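Local coordinates for mRNA-binding protein PUF3 (Saccharomyces cerevisiae, PDB 3K49), which binds the 3' UTRs of mRNAs encoding mitochondrial proteins and promotes decay of COX17 mRNA by enhancing its deadenylation, at residues Gly42-Phe45 with Ile46-Glu49; Ser22-Ser25 with Leu26-Phe30; Ala51-Pro54 with Ala55-Glu59. All coordinates share one frame; numbering follows the deposited sequence.

Interaction 1 of 3, residues Gly42-Phe45 with Ile46-Glu49; sequences GSRF and IQRE. With nucleotides of chain B.
Gln47 NE2 reaches back one helical turn to Ser43 OG, 2.7 Å away and within the amide plane of Gln47, though the N-H...O angle is a bent 130°. The same amide reads the adenine of A10 of chain B with both polar atoms: NE2 gives a nearly straight bond to N1 of A10 (3.1 Å, 160°), while OE1 takes one from N6 of A10 at 3.0 Å. With its chain extended from CG to NE, Arg44 lays its guanidinium over the face of the base, roughly parallel to it, and C6 of A10 sits 3.4 Å above one face of the group; a weak bond from Arg44 NH2 to the ribose O2' is less certain, because NH2 is modelled too close to the base. Ser43 and Gln47 are one turn apart on helix 40-50 and Arg44 follows Ser43, the base-reading pattern of a Pumilio repeat. Ser43 OG is also bonded to Phe77 O, which steadies the hydroxyl that Gln47 meets. Beyond this site, Phe45 points to another side of the helix, CG anti to the backbone N (chi1 168°), and Glu49 CG lies over its ring face, 4.0 Å from the centroid, a CH-pi contact. Arg48 folds back at chi3, bringing one face of its guanidinium over Phe45 CA. With one acceptor and one donor set against N6 and N1, the Gln47 amide matches the Watson-Crick pattern of adenine, consistent with selection of that base here.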
# COMPACT_ATOMS: atom_id res chain seq x y z
N GLY A 42 10.52 26.56 -16.57
CA GLY A 42 10.21 26.24 -17.95
C GLY A 42 9.33 25.01 -18.03
O GLY A 42 8.34 25.00 -18.76
N SER A 43 9.69 23.97 -17.28
CA SER A 43 8.97 22.70 -17.30
C SER A 43 7.52 22.79 -16.84
O SER A 43 6.62 22.28 -17.50
CB SER A 43 9.70 21.65 -16.45
OG SER A 43 8.99 20.42 -16.45
N ARG A 44 7.28 23.42 -15.69
CA ARG A 44 5.92 23.59 -15.21
C ARG A 44 5.10 24.39 -16.24
O ARG A 44 3.91 24.14 -16.44
CB ARG A 44 5.93 24.26 -13.83
CG ARG A 44 6.53 23.41 -12.73
CD ARG A 44 6.50 24.14 -11.39
NE ARG A 44 7.07 23.33 -10.32
CZ ARG A 44 6.39 22.43 -9.63
NH1 ARG A 44 5.11 22.21 -9.89
NH2 ARG A 44 6.99 21.74 -8.66
N PHE A 45 5.75 25.35 -16.88
CA PHE A 45 5.12 26.09 -17.96
C PHE A 45 4.66 25.13 -19.07
O PHE A 45 3.50 25.16 -19.46
CB PHE A 45 6.09 27.14 -18.52
CG PHE A 45 5.65 27.75 -19.84
CD1 PHE A 45 4.67 28.75 -19.87
CD2 PHE A 45 6.22 27.35 -21.04
CE1 PHE A 45 4.28 29.33 -21.06
CE2 PHE A 45 5.82 27.92 -22.24
CZ PHE A 45 4.85 28.92 -22.25
N ILE A 46 5.57 24.29 -19.56
CA ILE A 46 5.23 23.43 -20.69
C ILE A 46 4.13 22.45 -20.30
O ILE A 46 3.21 22.17 -21.07
CB ILE A 46 6.42 22.66 -21.25
CG1 ILE A 46 7.34 23.59 -22.03
CG2 ILE A 46 5.95 21.55 -22.19
CD1 ILE A 46 8.59 22.89 -22.59
N GLN A 47 4.23 21.94 -19.08
CA GLN A 47 3.23 21.00 -18.58
C GLN A 47 1.84 21.61 -18.66
O GLN A 47 0.87 20.96 -19.05
CB GLN A 47 3.54 20.59 -17.14
CG GLN A 47 4.72 19.62 -17.00
CD GLN A 47 5.28 19.62 -15.59
OE1 GLN A 47 4.55 19.42 -14.63
NE2 GLN A 47 6.59 19.87 -15.47
N ARG A 48 1.76 22.87 -18.27
CA ARG A 48 0.52 23.61 -18.17
C ARG A 48 -0.05 23.86 -19.58
O ARG A 48 -1.24 23.65 -19.83
CB ARG A 48 0.81 24.92 -17.44
CG ARG A 48 -0.37 25.74 -17.01
CD ARG A 48 0.14 27.09 -16.54
NE ARG A 48 1.34 26.94 -15.72
CZ ARG A 48 2.31 27.85 -15.62
NH1 ARG A 48 2.25 28.98 -16.31
NH2 ARG A 48 3.37 27.61 -14.85
N GLU A 49 0.80 24.31 -20.49
CA GLU A 49 0.37 24.54 -21.87
C GLU A 49 -0.06 23.27 -22.58
O GLU A 49 -0.96 23.31 -23.42
CB GLU A 49 1.48 25.23 -22.67
CG GLU A 49 1.81 26.63 -22.19
CD GLU A 49 0.57 27.51 -22.09
OE1 GLU A 49 0.01 27.86 -23.15
OE2 GLU A 49 0.16 27.83 -20.95
P A B 10 10.50 16.34 -4.48
OP1 A B 10 11.52 16.58 -3.44
OP2 A B 10 9.08 16.13 -4.11
O5' A B 10 10.57 17.52 -5.56
C5' A B 10 11.75 17.71 -6.33
C4' A B 10 11.75 19.08 -6.98
O4' A B 10 10.92 19.03 -8.17
C3' A B 10 11.22 20.24 -6.14
O3' A B 10 11.87 21.44 -6.55
C2' A B 10 9.78 20.33 -6.60
O2' A B 10 9.22 21.62 -6.41
C1' A B 10 9.94 20.03 -8.10
N9 A B 10 8.72 19.58 -8.76
C8 A B 10 7.68 18.86 -8.21
N7 A B 10 6.70 18.64 -9.05
C5 A B 10 7.12 19.24 -10.23
C6 A B 10 6.53 19.36 -11.50
N6 A B 10 5.34 18.84 -11.81
N1 A B 10 7.21 20.03 -12.46
C2 A B 10 8.41 20.53 -12.16
N3 A B 10 9.08 20.47 -11.01
C4 A B 10 8.37 19.81 -10.07

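Interaction 2 of 3, residues Ser22-Ser25 with Leu26-Phe30; sequences SNMS and LKDIF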
# COMPACT_ATOMS: atom_id res chain seq x y z
N SER A 22 -0.76 38.51 -21.73
CA SER A 22 0.51 38.97 -22.27
C SER A 22 1.61 37.96 -21.97
O SER A 22 2.80 38.27 -22.08
CB SER A 22 0.87 40.35 -21.71
OG SER A 22 -0.15 41.30 -22.00
N ASN A 23 1.20 36.75 -21.60
CA ASN A 23 2.13 35.66 -21.32
C ASN A 23 2.64 35.03 -22.61
O ASN A 23 2.17 35.35 -23.70
CB ASN A 23 1.46 34.60 -20.45
CG ASN A 23 2.43 33.53 -19.95
OD1 ASN A 23 3.56 33.83 -19.57
ND2 ASN A 23 1.98 32.28 -19.95
N MET A 24 3.62 34.14 -22.48
CA MET A 24 4.12 33.39 -23.62
C MET A 24 3.23 32.18 -23.89
O MET A 24 2.35 31.84 -23.10
CB MET A 24 5.54 32.91 -23.35
CG MET A 24 6.50 34.00 -22.94
SD MET A 24 8.12 33.30 -22.60
CE MET A 24 8.30 32.16 -23.96
N SER A 25 3.47 31.55 -25.03
CA SER A 25 2.84 30.28 -25.34
C SER A 25 3.88 29.40 -26.01
O SER A 25 5.00 29.84 -26.29
CB SER A 25 1.63 30.47 -26.24
OG SER A 25 2.02 30.92 -27.53
N LEU A 26 3.50 28.17 -26.29
CA LEU A 26 4.42 27.18 -26.83
C LEU A 26 5.09 27.60 -28.14
O LEU A 26 6.21 27.16 -28.45
CB LEU A 26 3.72 25.83 -26.99
CG LEU A 26 3.28 25.27 -25.63
CD1 LEU A 26 2.60 23.92 -25.76
CD2 LEU A 26 4.51 25.19 -24.71
N LYS A 27 4.42 28.47 -28.90
CA LYS A 27 4.94 28.89 -30.19
C LYS A 27 6.10 29.86 -30.01
O LYS A 27 6.87 30.10 -30.93
CB LYS A 27 3.84 29.54 -31.04
CG LYS A 27 3.52 30.98 -30.67
CD LYS A 27 2.15 31.38 -31.18
CE LYS A 27 1.75 32.77 -30.70
NZ LYS A 27 0.27 32.85 -30.47
N ASP A 28 6.23 30.41 -28.81
CA ASP A 28 7.28 31.39 -28.54
C ASP A 28 8.64 30.76 -28.25
O ASP A 28 9.66 31.44 -28.24
CB ASP A 28 6.85 32.29 -27.37
CG ASP A 28 5.64 33.16 -27.72
OD1 ASP A 28 5.66 33.79 -28.79
OD2 ASP A 28 4.66 33.21 -26.93
N ILE A 29 8.65 29.45 -28.01
CA ILE A 29 9.86 28.80 -27.53
C ILE A 29 10.42 27.81 -28.53
O ILE A 29 11.26 27.00 -28.16
CB ILE A 29 9.63 28.09 -26.18
CG1 ILE A 29 8.93 26.73 -26.38
CG2 ILE A 29 8.80 28.97 -25.24
CD1 ILE A 29 8.38 26.13 -25.10
N PHE A 30 9.96 27.86 -29.78
CA PHE A 30 10.41 26.88 -30.78
C PHE A 30 11.93 26.74 -30.87
O PHE A 30 12.43 25.71 -31.34
CB PHE A 30 9.85 27.17 -32.16
CG PHE A 30 10.47 26.33 -33.24
CD1 PHE A 30 9.93 25.10 -33.58
CD2 PHE A 30 11.60 26.77 -33.92
CE1 PHE A 30 10.49 24.33 -34.58
CE2 PHE A 30 12.18 26.01 -34.93
CZ PHE A 30 11.62 24.78 -35.26
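From Ser25 to Asp28 the backbone makes a single 3-10 turn, Asp28 N bonding back to Ser25 O at 2.9 Å. The Asp28 side chain adds a second tie, to Ser25 N: CG lies beside its own backbone N, anti to the carbonyl carbon (chi1 -66°), and OD2 accepts Ser25 N at 2.8 Å, met on the anti side and 19° out of the carboxylate plane. Two bonds thus tie the same pair of residues, one backbone to backbone and one backbone to carboxylate. The turn belongs to the loop between helix 6-12 and helix 33-37, where the Pumilio homology domain leads into Pumilio repeat 1, and Leu26 packs on Phe45 and Leu50 of helix 40-50 and Ile61 of helix 55-65. Met24 bends at chi3 so that its CE methyl meets Ile29 CG2 at 3.5 Å, the two side chains crossing at about a right angle; CE also touches Asp28 CB. On Lys27 the aliphatic chain passes alongside the Ser25 hydroxyl, CG coming within 3.5 Å of OG and NZ within 3.9 Å of it.

Interaction 3 of 3, residues Ala51-Pro54 with Ala55-Glu59; sequences ATSP and ASEKE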
# COMPACT_ATOMS: atom_id res chain seq x y z
N ALA A 51 -1.69 20.79 -21.52
CA ALA A 51 -3.01 20.34 -21.12
C ALA A 51 -4.09 21.08 -21.89
O ALA A 51 -5.23 20.62 -21.97
CB ALA A 51 -3.20 20.51 -19.62
N THR A 52 -3.75 22.23 -22.47
CA THR A 52 -4.78 23.06 -23.12
C THR A 52 -4.46 23.52 -24.54
O THR A 52 -5.28 24.20 -25.17
CB THR A 52 -5.16 24.29 -22.26
OG1 THR A 52 -4.06 25.21 -22.22
CG2 THR A 52 -5.48 23.86 -20.84
N SER A 53 -3.29 23.16 -25.06
CA SER A 53 -2.87 23.60 -26.39
C SER A 53 -3.45 22.73 -27.50
O SER A 53 -3.58 21.52 -27.35
CB SER A 53 -1.34 23.60 -26.51
OG SER A 53 -0.76 24.63 -25.72
N PRO A 54 -3.78 23.36 -28.64
CA PRO A 54 -4.26 22.62 -29.82
C PRO A 54 -3.20 21.64 -30.32
O PRO A 54 -2.02 21.82 -30.04
CB PRO A 54 -4.50 23.72 -30.86
CG PRO A 54 -3.68 24.87 -30.39
CD PRO A 54 -3.77 24.81 -28.89
N ALA A 55 -3.62 20.64 -31.09
CA ALA A 55 -2.71 19.67 -31.69
C ALA A 55 -1.45 20.29 -32.34
O ALA A 55 -0.35 19.78 -32.20
CB ALA A 55 -3.46 18.82 -32.70
N SER A 56 -1.62 21.40 -33.05
CA SER A 56 -0.51 22.00 -33.78
C SER A 56 0.64 22.43 -32.86
O SER A 56 1.82 22.27 -33.19
CB SER A 56 -0.99 23.20 -34.60
OG SER A 56 -1.93 22.80 -35.57
N GLU A 57 0.30 23.02 -31.72
CA GLU A 57 1.33 23.48 -30.82
C GLU A 57 1.98 22.28 -30.10
O GLU A 57 3.18 22.29 -29.82
CB GLU A 57 0.77 24.49 -29.82
CG GLU A 57 0.62 25.88 -30.40
CD GLU A 57 0.11 26.90 -29.39
OE1 GLU A 57 0.80 27.93 -29.20
OE2 GLU A 57 -0.97 26.67 -28.79
N LYS A 58 1.19 21.25 -29.83
CA LYS A 58 1.75 20.06 -29.20
C LYS A 58 2.72 19.37 -30.16
O LYS A 58 3.80 18.96 -29.75
CB LYS A 58 0.63 19.12 -28.73
CG LYS A 58 -0.14 19.67 -27.53
CD LYS A 58 -1.16 18.69 -26.96
CE LYS A 58 -2.32 18.49 -27.91
NZ LYS A 58 -3.36 17.63 -27.30
N GLU A 59 2.35 19.26 -31.44
CA GLU A 59 3.22 18.67 -32.45
C GLU A 59 4.56 19.37 -32.50
O GLU A 59 5.60 18.73 -32.56
CB GLU A 59 2.60 18.72 -33.85
CG GLU A 59 1.43 17.76 -34.06
CD GLU A 59 0.65 18.07 -35.34
OE1 GLU A 59 1.26 18.07 -36.45
OE2 GLU A 59 -0.58 18.34 -35.24
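The Glu57 carboxylate and the Pro54 pyrrolidine ring meet obliquely: OE2 comes to the CD-CG side of the ring, 3.4 Å from Pro54 CD. Pro54 CD stands close to the carboxylate plane, beyond OE2, whereas Ser53 CB, 3.8 Å from Glu57 OE2, lies well off that plane to one side. This is the start of helix 55-65, with Pro54 at the N-cap position, in the short connection from helix 40-50 within Pumilio repeat 1. The helical bonding begins at Pro54 O, to which Lys58 N bonds at 3.3 Å; Glu57 N adds a weak bond to the same oxygen at 3.1 Å. Pro54 has no backbone N-H to offer, so the backbone-to-carboxylate half of a capping box cannot form, and Glu57 OE2 touches CD and CG of the ring. The charge of Glu57, in the first turn of the helix, would probably be favoured by the positive end of the helix dipole. Its carboxylate also touches Ser25 and Lys27 of the loop before helix 33-37. Lys58 turns the other way: its chain bends at chi3 (-70°) and passes by the carbonyl oxygens of Ser53 and Pro54, before NZ bonds to Phe88 O at the end of helix 79-88. Shortened to an alanine here, the side chain would probably leave Phe88 O without this charged donor and open a gap beside Ser53 O where the methylenes now lie. Ser53 itself is held by a bond between OG and Glu49 O in the last turn of the preceding helix, which fixes the residue just ahead of the cap. The nearest side-chain approach to its carbonyl is by Lys58 CE, 3.3 Å from Ser53 O.

In the fold
All three contacts are local and lie at the N-terminal end of the chain, their centres 11 to 12 Å apart. Interaction 1 is partly buried and has two sides, one reading RNA and the other packing round the Phe45 ring; the latter faces interaction 2, where Leu26 CG lies 3.5 Å from Glu49 CB. Interaction 2 is likewise partly buried, but its two bonds close a turn in a loop. Interaction 3 is mainly surface, a helix start governed by backbone bonding, and it too meets Leu26, whose CD1 is 3.4 Å from Ser53 OG. Leu26 therefore joins the loop of interaction 2 to both other contacts, while interactions 1 and 3 adjoin in sequence.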